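Side-chain contacts in uncharacterized protein (Gallus gallus, PDB 3WXB), which reduces carbonyl compounds with NAD(P)H as a short-chain dehydrogenase/reductase, its NADPH bound on a Rossmann fold: residues 32-37 with 69-74; 40-45 with 252-257; 84-87 with 92-95. All blocks are in the same frame, centred on the assembly; numbering follows the deposited sequence.

Overall arrangement
From the N terminus, strand 28-31 runs into the loop 32-37, which interaction 1 joins to helix 69-77, closing a loop that holds helix 37-47 and strand 55-60. Helix 37-47 starts interaction 2, whose partner, helix 247-260, comes more than 200 residues later. Interactions 1 and 2 therefore cross along the chain, and they touch in space where Leu40 packs on Ala34 and Asn35. Interaction 3 is a short local closure between strand 81-85 with its following loop and helix 91-105; it follows interaction 1 in series and is nested inside the loop of interaction 2. Interactions 1 and 3 both meet NADPH.

Interaction 1. Residues 32-37 with 69-74. With NDP (NADPH dihydro-nicotinamide-adenine-dinucleotide phosphate), chain C.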
loop_
_atom_site.group_PDB
_atom_site.type_symbol
_atom_site.label_atom_id
_atom_site.label_comp_id
_atom_site.label_asym_id
_atom_site.label_seq_id
_atom_site.Cartn_x
_atom_site.Cartn_y
_atom_site.Cartn_z
ATOM N N THR A 32 -8.379 -6.965 17.061
ATOM C CA THR A 32 -9.370 -7.265 15.988
ATOM C C THR A 32 -9.093 -8.649 15.424
ATOM O O THR A 32 -7.943 -9.120 15.419
ATOM C CB THR A 32 -9.395 -6.225 14.865
ATOM O OG1 THR A 32 -8.136 -6.235 14.150
ATOM C CG2 THR A 32 -9.741 -4.829 15.365
ATOM N N GLY A 33 -10.130 -9.345 14.926
ATOM C CA GLY A 33 -9.918 -10.674 14.319
ATOM C C GLY A 33 -9.560 -11.690 15.372
ATOM O O GLY A 33 -8.694 -12.544 15.175
ATOM N N ALA A 34 -10.214 -11.604 16.534
ATOM C CA ALA A 34 -9.759 -12.387 17.691
ATOM C C ALA A 34 -10.330 -13.811 17.856
ATOM O O ALA A 34 -10.009 -14.480 18.857
ATOM C CB ALA A 34 -10.005 -11.603 18.973
ATOM N N ASN A 35 -11.174 -14.286 16.922
ATOM C CA ASN A 35 -11.791 -15.601 17.126
ATOM C C ASN A 35 -10.982 -16.793 16.723
ATOM O O ASN A 35 -11.235 -17.915 17.211
ATOM C CB ASN A 35 -13.179 -15.665 16.479
ATOM C CG ASN A 35 -13.136 -15.325 15.016
ATOM O OD1 ASN A 35 -12.711 -14.217 14.617
ATOM N ND2 ASN A 35 -13.591 -16.267 14.182
ATOM N N ARG A 36 -10.019 -16.615 15.822
ATOM C CA ARG A 36 -9.210 -17.744 15.427
ATOM C C ARG A 36 -7.840 -17.174 15.018
ATOM O O ARG A 36 -7.658 -15.965 15.073
ATOM C CB ARG A 36 -9.855 -18.501 14.243
ATOM C CG ARG A 36 -10.115 -17.617 13.004
ATOM C CD ARG A 36 -11.125 -18.339 11.989
ATOM N NE ARG A 36 -11.470 -17.410 10.924
ATOM C CZ ARG A 36 -10.907 -17.405 9.719
ATOM N NH1 ARG A 36 -10.011 -18.318 9.429
ATOM N NH2 ARG A 36 -11.274 -16.498 8.801
ATOM N N GLY A 37 -6.922 -18.046 14.629
ATOM C CA GLY A 37 -5.602 -17.655 14.108
ATOM C C GLY A 37 -4.770 -16.841 15.084
ATOM O O GLY A 37 -4.831 -17.013 16.305
ATOM N N GLN A 69 -16.833 -19.708 18.962
ATOM C CA GLN A 69 -17.054 -20.673 20.017
ATOM C C GLN A 69 -15.914 -20.659 21.010
ATOM O O GLN A 69 -16.139 -20.563 22.230
ATOM C CB GLN A 69 -17.109 -22.051 19.391
ATOM C CG GLN A 69 -18.095 -22.969 20.005
ATOM C CD GLN A 69 -18.534 -24.000 19.003
ATOM O OE1 GLN A 69 -19.440 -23.750 18.208
ATOM N NE2 GLN A 69 -17.878 -25.161 19.014
ATOM N N GLU A 70 -14.691 -20.807 20.509
ATOM C CA GLU A 70 -13.601 -20.945 21.456
ATOM C C GLU A 70 -13.377 -19.649 22.245
ATOM O O GLU A 70 -13.026 -19.688 23.434
ATOM C CB GLU A 70 -12.341 -21.504 20.816
ATOM C CG GLU A 70 -11.672 -22.532 21.707
ATOM C CD GLU A 70 -10.197 -22.209 21.883
ATOM O OE1 GLU A 70 -9.451 -22.268 20.866
ATOM O OE2 GLU A 70 -9.782 -21.875 23.035
ATOM N N LEU A 71 -13.683 -18.507 21.622
ATOM C CA LEU A 71 -13.643 -17.202 22.320
ATOM C C LEU A 71 -14.644 -17.097 23.437
ATOM O O LEU A 71 -14.347 -16.527 24.484
ATOM C CB LEU A 71 -13.943 -16.032 21.385
ATOM C CG LEU A 71 -12.914 -14.988 20.960
ATOM C CD1 LEU A 71 -13.603 -13.742 20.283
ATOM C CD2 LEU A 71 -11.870 -14.541 22.089
ATOM N N GLN A 72 -15.871 -17.537 23.163
ATOM C CA GLN A 72 -16.934 -17.527 24.158
ATOM C C GLN A 72 -16.547 -18.418 25.344
ATOM O O GLN A 72 -16.868 -18.112 26.478
ATOM C CB GLN A 72 -18.241 -18.015 23.512
ATOM C CG GLN A 72 -18.876 -17.000 22.558
ATOM C CD GLN A 72 -19.310 -15.707 23.240
ATOM O OE1 GLN A 72 -19.171 -15.549 24.446
ATOM N NE2 GLN A 72 -19.812 -14.769 22.460
ATOM N N LYS A 73 -15.855 -19.512 25.058
ATOM C CA LYS A 73 -15.370 -20.421 26.091
ATOM C C LYS A 73 -14.461 -19.620 26.988
ATOM O O LYS A 73 -14.754 -19.431 28.167
ATOM C CB LYS A 73 -14.561 -21.529 25.453
ATOM C CG LYS A 73 -14.801 -22.902 25.982
ATOM C CD LYS A 73 -14.691 -23.914 24.822
ATOM C CE LYS A 73 -16.015 -24.032 24.062
ATOM N NZ LYS A 73 -15.892 -24.699 22.725
ATOM N N LEU A 74 -13.393 -19.076 26.395
ATOM C CA LEU A 74 -12.452 -18.232 27.116
ATOM C C LEU A 74 -13.131 -17.183 27.976
ATOM O O LEU A 74 -12.736 -16.971 29.142
ATOM C CB LEU A 74 -11.484 -17.529 26.148
ATOM C CG LEU A 74 -10.196 -18.217 25.698
ATOM C CD1 LEU A 74 -9.447 -17.238 24.774
ATOM C CD2 LEU A 74 -9.292 -18.682 26.903
HETATM P PA NDP C . -6.860 -16.023 9.634
HETATM O O1A NDP C . -7.368 -16.096 8.231
HETATM O O2A NDP C . -6.598 -17.244 10.282
HETATM O O5B NDP C . -7.778 -15.239 10.516
HETATM C C5B NDP C . -8.386 -14.032 9.976
HETATM C C4B NDP C . -9.056 -13.329 11.104
HETATM O O4B NDP C . -9.468 -11.911 10.695
HETATM C C3B NDP C . -10.380 -14.002 11.537
HETATM O O3B NDP C . -10.583 -13.592 12.953
HETATM C C2B NDP C . -11.409 -13.264 10.663
HETATM O O2B NDP C . -12.762 -13.333 11.161
HETATM C C1B NDP C . -10.895 -11.801 10.765
HETATM N N9A NDP C . -11.454 -10.961 9.577
HETATM C C8A NDP C . -11.250 -11.078 8.241
HETATM N N7A NDP C . -11.982 -10.135 7.618
HETATM C C5A NDP C . -12.736 -9.531 8.521
HETATM C C6A NDP C . -13.636 -8.536 8.428
HETATM N N6A NDP C . -13.933 -8.038 7.214
HETATM N N1A NDP C . -14.216 -8.044 9.535
HETATM C C2A NDP C . -13.865 -8.520 10.773
HETATM N N3A NDP C . -12.952 -9.563 10.851
HETATM C C4A NDP C . -12.382 -10.008 9.736
HETATM O O3 NDP C . -5.530 -15.072 9.478
HETATM P PN NDP C . -4.259 -15.119 10.475
HETATM O O1N NDP C . -3.263 -15.997 9.874
HETATM O O2N NDP C . -4.687 -15.283 11.877
HETATM O O5D NDP C . -3.771 -13.588 10.193
HETATM C C5D NDP C . -3.974 -12.480 11.092
HETATM C C4D NDP C . -3.110 -11.309 10.599
HETATM O O4D NDP C . -1.764 -11.743 10.479
HETATM C C3D NDP C . -3.557 -10.936 9.156
HETATM O O3D NDP C . -3.521 -9.514 9.113
HETATM C C2D NDP C . -2.536 -11.518 8.265
HETATM O O2D NDP C . -2.404 -10.783 7.051
HETATM C C1D NDP C . -1.293 -11.431 9.117
HETATM N N1N NDP C . -0.257 -12.396 8.665
HETATM C C2N NDP C . -0.440 -13.786 8.709
HETATM C C3N NDP C . 0.573 -14.646 8.273
HETATM C C7N NDP C . 0.462 -16.046 8.351
HETATM O O7N NDP C . 1.379 -16.748 7.919
HETATM N N7N NDP C . -0.616 -16.559 9.023
HETATM C C4N NDP C . 1.764 -14.115 7.735
HETATM C C5N NDP C . 1.980 -12.733 7.661
HETATM C C6N NDP C . 0.972 -11.855 8.094
HETATM P P2B NDP C . -13.783 -14.519 10.629
HETATM O O1X NDP C . -15.028 -13.783 10.898
HETATM O O2X NDP C . -13.391 -15.654 11.476
HETATM O O3X NDP C . -13.470 -14.656 9.181
HETATM O O HOH W 1 -13.518 -18.680 18.651
#
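Van der Waals contact between the loop and the helix rests on Leu71, whose CB points at the loop and whose CG lies 3.6 Å from Ala34 O. Both methyls also come up to this carbonyl oxygen, and the apolar pair is Leu71 CD1 with Ala34 CB, 4.4 Å apart. No direct hydrogen bond joins the two segments; a water bridges them instead, donating to Asn35 O at 2.8 Å and accepting from Leu71 N. Residues 32-37 form the glycine-rich loop of the Rossmann fold, between strand 28-31 and helix 37-47, and its backbone comes right up to the cofactor: Gly33 O lies 3.1 Å from NADPH O3B and Gly37 CA 3.4 Å from NADPH O2N. Polar side chains turn to the adenosine end. Asn35 grips two groups with one amide, OD1 taking the ribose hydroxyl O3B at 2.8 Å and ND2 donating to the 2'-phosphate oxygen O2X at 171°. Arg36, extended from CG to NE, reaches the same phosphate edge-on, NE to O2X at 2.7 Å and NH2 to O3X at 2.9 Å, while O5B lies over one guanidinium face. Arg36 NH1 forms a salt bridge with Asp234, and Asn35 ND2 also bonds Arg67 O.

Interaction 2. Residues 40-45 with 252-257; sequences LGFVQH and GGMLKV
His45 NE2 is held by a hydrogen bond to Asp248, one turn before Gly252 on the partner helix, while ND1 and CE1 come obliquely against the Gly252 backbone, with His45 ND1 3.9 Å from Gly252 CA. His45 CA and Gly252 CA, 7.0 Å apart, are the closest CA pair of the two segments. Deeper in, the Phe42 ring reaches across to Met254 and Leu255. Leu255 meets one side of it: CD2 comes within 3.5 Å of Phe42 CE1, and CD1 lies at the ring edge, in its plane. Met254 takes the far corner, where the bend at chi3 (-75°) brings its CE to 3.5 Å from Phe42 CZ. Met254 SD, 5.1 Å from the Phe42 ring centroid and 70° off the normal, makes an oblique Met-aromatic contact. The segment axes cross at -63° and approach no closer than 10.4 Å, a gap bridged by these long side chains. Both helices belong to the Rossmann fold, and beneath them lies its parallel sheet: Phe42 and Met254 share Ile177 of strand 173-177, while Val43 packs on Val56 and Ala58 of strand 55-60.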
loop_
_atom_site.group_PDB
_atom_site.type_symbol
_atom_site.label_atom_id
_atom_site.label_comp_id
_atom_site.label_asym_id
_atom_site.label_seq_id
_atom_site.Cartn_x
_atom_site.Cartn_y
_atom_site.Cartn_z
ATOM N N LEU A 40 -6.751 -14.828 17.927
ATOM C CA LEU A 40 -7.070 -15.664 19.117
ATOM C C LEU A 40 -5.825 -15.880 20.005
ATOM O O LEU A 40 -5.912 -15.726 21.242
ATOM C CB LEU A 40 -7.738 -17.002 18.724
ATOM C CG LEU A 40 -8.162 -17.925 19.895
ATOM C CD1 LEU A 40 -9.163 -17.239 20.852
ATOM C CD2 LEU A 40 -8.698 -19.248 19.364
ATOM N N GLY A 41 -4.679 -16.182 19.378
ATOM C CA GLY A 41 -3.400 -16.226 20.096
ATOM C C GLY A 41 -3.112 -14.973 20.924
ATOM O O GLY A 41 -2.762 -15.063 22.106
ATOM N N PHE A 42 -3.269 -13.794 20.325
ATOM C CA PHE A 42 -3.079 -12.574 21.071
ATOM C C PHE A 42 -3.926 -12.559 22.341
ATOM O O PHE A 42 -3.417 -12.214 23.441
ATOM C CB PHE A 42 -3.380 -11.320 20.239
ATOM C CG PHE A 42 -2.168 -10.815 19.468
ATOM C CD1 PHE A 42 -1.047 -10.351 20.160
ATOM C CD2 PHE A 42 -2.152 -10.805 18.074
ATOM C CE1 PHE A 42 0.072 -9.898 19.472
ATOM C CE2 PHE A 42 -1.051 -10.353 17.353
ATOM C CZ PHE A 42 0.099 -9.872 18.088
ATOM N N VAL A 43 -5.198 -12.941 22.203
ATOM C CA VAL A 43 -6.137 -12.914 23.362
ATOM C C VAL A 43 -5.688 -13.836 24.482
ATOM O O VAL A 43 -5.603 -13.390 25.652
ATOM C CB VAL A 43 -7.620 -13.127 22.939
ATOM C CG1 VAL A 43 -8.516 -13.434 24.161
ATOM C CG2 VAL A 43 -8.091 -11.823 22.246
ATOM N N GLN A 44 -5.383 -15.076 24.134
ATOM C CA GLN A 44 -4.922 -16.076 25.098
ATOM C C GLN A 44 -3.611 -15.640 25.803
ATOM O O GLN A 44 -3.424 -15.841 27.006
ATOM C CB GLN A 44 -4.670 -17.412 24.381
ATOM C CG GLN A 44 -5.937 -18.035 23.675
ATOM C CD GLN A 44 -5.592 -19.188 22.832
ATOM O OE1 GLN A 44 -4.537 -19.210 22.154
ATOM N NE2 GLN A 44 -6.468 -20.201 22.844
ATOM N N HIS A 45 -2.668 -15.095 25.025
ATOM C CA HIS A 45 -1.389 -14.666 25.595
ATOM C C HIS A 45 -1.537 -13.437 26.448
ATOM O O HIS A 45 -0.867 -13.323 27.529
ATOM C CB HIS A 45 -0.318 -14.504 24.497
ATOM C CG HIS A 45 0.247 -15.811 24.037
ATOM N ND1 HIS A 45 1.557 -16.181 24.255
ATOM C CD2 HIS A 45 -0.321 -16.834 23.356
ATOM C CE1 HIS A 45 1.773 -17.380 23.725
ATOM N NE2 HIS A 45 0.642 -17.798 23.182
ATOM N N GLY A 252 3.882 -15.243 21.130
ATOM C CA GLY A 252 4.791 -15.131 22.318
ATOM C C GLY A 252 5.958 -14.257 21.914
ATOM O O GLY A 252 6.349 -13.372 22.662
ATOM N N GLY A 253 6.477 -14.459 20.697
ATOM C CA GLY A 253 7.538 -13.612 20.160
ATOM C C GLY A 253 7.114 -12.154 20.022
ATOM O O GLY A 253 7.827 -11.244 20.518
ATOM N N MET A 254 5.974 -11.895 19.333
ATOM C CA MET A 254 5.517 -10.522 19.160
ATOM C C MET A 254 5.326 -9.754 20.464
ATOM O O MET A 254 5.535 -8.532 20.541
ATOM C CB MET A 254 4.224 -10.440 18.277
ATOM C CG MET A 254 4.570 -10.755 16.739
ATOM S SD MET A 254 3.072 -10.513 15.755
ATOM C CE MET A 254 2.145 -12.011 16.215
ATOM N N LEU A 255 4.845 -10.443 21.480
ATOM C CA LEU A 255 4.591 -9.755 22.711
ATOM C C LEU A 255 5.943 -9.415 23.396
ATOM O O LEU A 255 6.060 -8.370 24.010
ATOM C CB LEU A 255 3.679 -10.644 23.616
ATOM C CG LEU A 255 2.178 -10.663 23.257
ATOM C CD1 LEU A 255 1.579 -9.289 23.044
ATOM C CD2 LEU A 255 2.069 -11.300 21.940
ATOM N N LYS A 256 6.940 -10.293 23.290
ATOM C CA LYS A 256 8.305 -9.951 23.807
ATOM C C LYS A 256 8.871 -8.720 23.067
ATOM O O LYS A 256 9.322 -7.717 23.686
ATOM C CB LYS A 256 9.211 -11.183 23.681
ATOM C CG LYS A 256 9.076 -12.100 24.976
ATOM C CD LYS A 256 9.284 -13.570 24.889
ATOM C CE LYS A 256 10.162 -14.081 23.821
ATOM N NZ LYS A 256 9.999 -15.588 23.972
ATOM N N VAL A 257 8.731 -8.738 21.728
ATOM C CA VAL A 257 9.077 -7.580 20.914
ATOM C C VAL A 257 8.411 -6.360 21.438
ATOM O O VAL A 257 9.115 -5.366 21.747
ATOM C CB VAL A 257 8.760 -7.758 19.387
ATOM C CG1 VAL A 257 9.034 -6.367 18.649
ATOM C CG2 VAL A 257 9.589 -8.849 18.852
#

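Interaction 3. Residues 84-87 with 92-95; sequences VPLE and ASIK. With NDP (NADPH dihydro-nicotinamide-adenine-dinucleotide phosphate), chain C.
Ser93 OG accepts the backbone N-H of Glu87 in an almost straight hydrogen bond, 2.9 Å long with an N-H...O angle of 175°. Chi1 of -179° swings the hydroxyl away from the backbone N of Ser93 and out to the loop, where OG also lies 3.5 Å from Leu86 CA. Beside this polar link, the Leu86 methyl CD1 settles against the helix backbone, 3.5 Å from Ser93 O and close to Ile94 N. Although the CB of Ile94 points away from the loop, its CG1 still touches Leu86 CD1 at 4.1 Å.

The end of Glu87 leads away from helix 91-105 to the cofactor: OE2 accepts a hydrogen bond from the adenine amino group N6A at 3.0 Å, with an angle of 158°. A bend at chi2 folds the acid towards the base. Thr89 OG1 is bonded to the same OE2, and Arg61 forms a salt bridge with OE1, so each carboxylate oxygen has a protein partner that would limit its rotation. The Ser93 bond in turn fixes the backbone from which the acid projects. Glu87 probably stands where many SDR enzymes carry an adenine-binding aspartate, just after the third strand.

Strand 81-85, at one border of the parallel sheet, pairs with strand 55-60 and leads through this loop into helix 91-105. Leu86 and Ile94 are covered by Leu147 of helix 130-160, with Leu146 and Ala150 also packing on Ile94.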
loop_
_atom_site.group_PDB
_atom_site.type_symbol
_atom_site.label_atom_id
_atom_site.label_comp_id
_atom_site.label_asym_id
_atom_site.label_seq_id
_atom_site.Cartn_x
_atom_site.Cartn_y
_atom_site.Cartn_z
ATOM N N VAL A 84 -16.439 -8.112 21.543
ATOM C CA VAL A 84 -17.012 -6.984 20.806
ATOM C C VAL A 84 -17.363 -7.361 19.321
ATOM O O VAL A 84 -16.457 -7.766 18.526
ATOM C CB VAL A 84 -16.066 -5.719 20.854
ATOM C CG1 VAL A 84 -16.759 -4.479 20.242
ATOM C CG2 VAL A 84 -15.613 -5.394 22.314
ATOM N N PRO A 85 -18.685 -7.293 18.945
ATOM C CA PRO A 85 -19.002 -7.520 17.512
ATOM C C PRO A 85 -18.446 -6.425 16.633
ATOM O O PRO A 85 -18.582 -5.233 16.942
ATOM C CB PRO A 85 -20.583 -7.532 17.434
ATOM C CG PRO A 85 -21.051 -6.861 18.745
ATOM C CD PRO A 85 -19.887 -6.987 19.769
ATOM N N LEU A 86 -17.822 -6.830 15.531
ATOM C CA LEU A 86 -17.209 -5.834 14.637
ATOM C C LEU A 86 -17.015 -6.405 13.229
ATOM O O LEU A 86 -16.418 -7.457 13.062
ATOM C CB LEU A 86 -15.828 -5.367 15.197
ATOM C CG LEU A 86 -14.966 -4.387 14.350
ATOM C CD1 LEU A 86 -15.665 -3.096 14.037
ATOM C CD2 LEU A 86 -13.551 -4.079 15.030
ATOM N N GLU A 87 -17.497 -5.671 12.246
ATOM C CA GLU A 87 -17.223 -5.954 10.837
ATOM C C GLU A 87 -16.287 -4.791 10.445
ATOM O O GLU A 87 -16.708 -3.618 10.330
ATOM C CB GLU A 87 -18.554 -5.988 10.031
ATOM C CG GLU A 87 -18.402 -5.860 8.499
ATOM C CD GLU A 87 -17.350 -6.788 7.939
ATOM O OE1 GLU A 87 -17.497 -8.012 8.056
ATOM O OE2 GLU A 87 -16.343 -6.270 7.367
ATOM N N ALA A 92 -19.920 2.013 10.110
ATOM C CA ALA A 92 -20.952 2.056 11.157
ATOM C C ALA A 92 -20.678 1.061 12.260
ATOM O O ALA A 92 -20.926 1.356 13.438
ATOM C CB ALA A 92 -22.448 1.849 10.524
ATOM N N SER A 93 -20.157 -0.105 11.903
ATOM C CA SER A 93 -19.805 -1.140 12.871
ATOM C C SER A 93 -18.530 -0.742 13.665
ATOM O O SER A 93 -18.416 -1.021 14.887
ATOM C CB SER A 93 -19.566 -2.438 12.150
ATOM O OG SER A 93 -19.240 -3.466 13.056
ATOM N N ILE A 94 -17.586 -0.116 12.993
ATOM C CA ILE A 94 -16.434 0.503 13.632
ATOM C C ILE A 94 -16.897 1.558 14.622
ATOM O O ILE A 94 -16.486 1.591 15.748
ATOM C CB ILE A 94 -15.512 1.185 12.608
ATOM C CG1 ILE A 94 -14.863 0.131 11.709
ATOM C CG2 ILE A 94 -14.491 2.015 13.276
ATOM C CD1 ILE A 94 -14.051 0.667 10.597
ATOM N N LYS A 95 -17.784 2.409 14.182
ATOM C CA LYS A 95 -18.328 3.416 15.052
ATOM C C LYS A 95 -18.938 2.813 16.301
ATOM O O LYS A 95 -18.654 3.244 17.382
ATOM C CB LYS A 95 -19.366 4.263 14.320
ATOM C CG LYS A 95 -19.707 5.560 15.034
ATOM C CD LYS A 95 -20.609 6.453 14.246
ATOM C CE LYS A 95 -21.342 7.416 15.151
ATOM N NZ LYS A 95 -21.029 8.828 14.834
HETATM P PA NDP C . -6.860 -16.023 9.634
HETATM O O1A NDP C . -7.368 -16.096 8.231
HETATM O O2A NDP C . -6.598 -17.244 10.282
HETATM O O5B NDP C . -7.778 -15.239 10.516
HETATM C C5B NDP C . -8.386 -14.032 9.976
HETATM C C4B NDP C . -9.056 -13.329 11.104
HETATM O O4B NDP C . -9.468 -11.911 10.695
HETATM C C3B NDP C . -10.380 -14.002 11.537
HETATM O O3B NDP C . -10.583 -13.592 12.953
HETATM C C2B NDP C . -11.409 -13.264 10.663
HETATM O O2B NDP C . -12.762 -13.333 11.161
HETATM C C1B NDP C . -10.895 -11.801 10.765
HETATM N N9A NDP C . -11.454 -10.961 9.577
HETATM C C8A NDP C . -11.250 -11.078 8.241
HETATM N N7A NDP C . -11.982 -10.135 7.618
HETATM C C5A NDP C . -12.736 -9.531 8.521
HETATM C C6A NDP C . -13.636 -8.536 8.428
HETATM N N6A NDP C . -13.933 -8.038 7.214
HETATM N N1A NDP C . -14.216 -8.044 9.535
HETATM C C2A NDP C . -13.865 -8.520 10.773
HETATM N N3A NDP C . -12.952 -9.563 10.851
HETATM C C4A NDP C . -12.382 -10.008 9.736
HETATM O O3 NDP C . -5.530 -15.072 9.478
HETATM P PN NDP C . -4.259 -15.119 10.475
HETATM O O1N NDP C . -3.263 -15.997 9.874
HETATM O O2N NDP C . -4.687 -15.283 11.877
HETATM O O5D NDP C . -3.771 -13.588 10.193
HETATM C C5D NDP C . -3.974 -12.480 11.092
HETATM C C4D NDP C . -3.110 -11.309 10.599
HETATM O O4D NDP C . -1.764 -11.743 10.479
HETATM C C3D NDP C . -3.557 -10.936 9.156
HETATM O O3D NDP C . -3.521 -9.514 9.113
HETATM C C2D NDP C . -2.536 -11.518 8.265
HETATM O O2D NDP C . -2.404 -10.783 7.051
HETATM C C1D NDP C . -1.293 -11.431 9.117
HETATM N N1N NDP C . -0.257 -12.396 8.665
HETATM C C2N NDP C . -0.440 -13.786 8.709
HETATM C C3N NDP C . 0.573 -14.646 8.273
HETATM C C7N NDP C . 0.462 -16.046 8.351
HETATM O O7N NDP C . 1.379 -16.748 7.919
HETATM N N7N NDP C . -0.616 -16.559 9.023
HETATM C C4N NDP C . 1.764 -14.115 7.735
HETATM C C5N NDP C . 1.980 -12.733 7.661
HETATM C C6N NDP C . 0.972 -11.855 8.094
HETATM P P2B NDP C . -13.783 -14.519 10.629
HETATM O O1X NDP C . -15.028 -13.783 10.898
HETATM O O2X NDP C . -13.391 -15.654 11.476
HETATM O O3X NDP C . -13.470 -14.656 9.181
#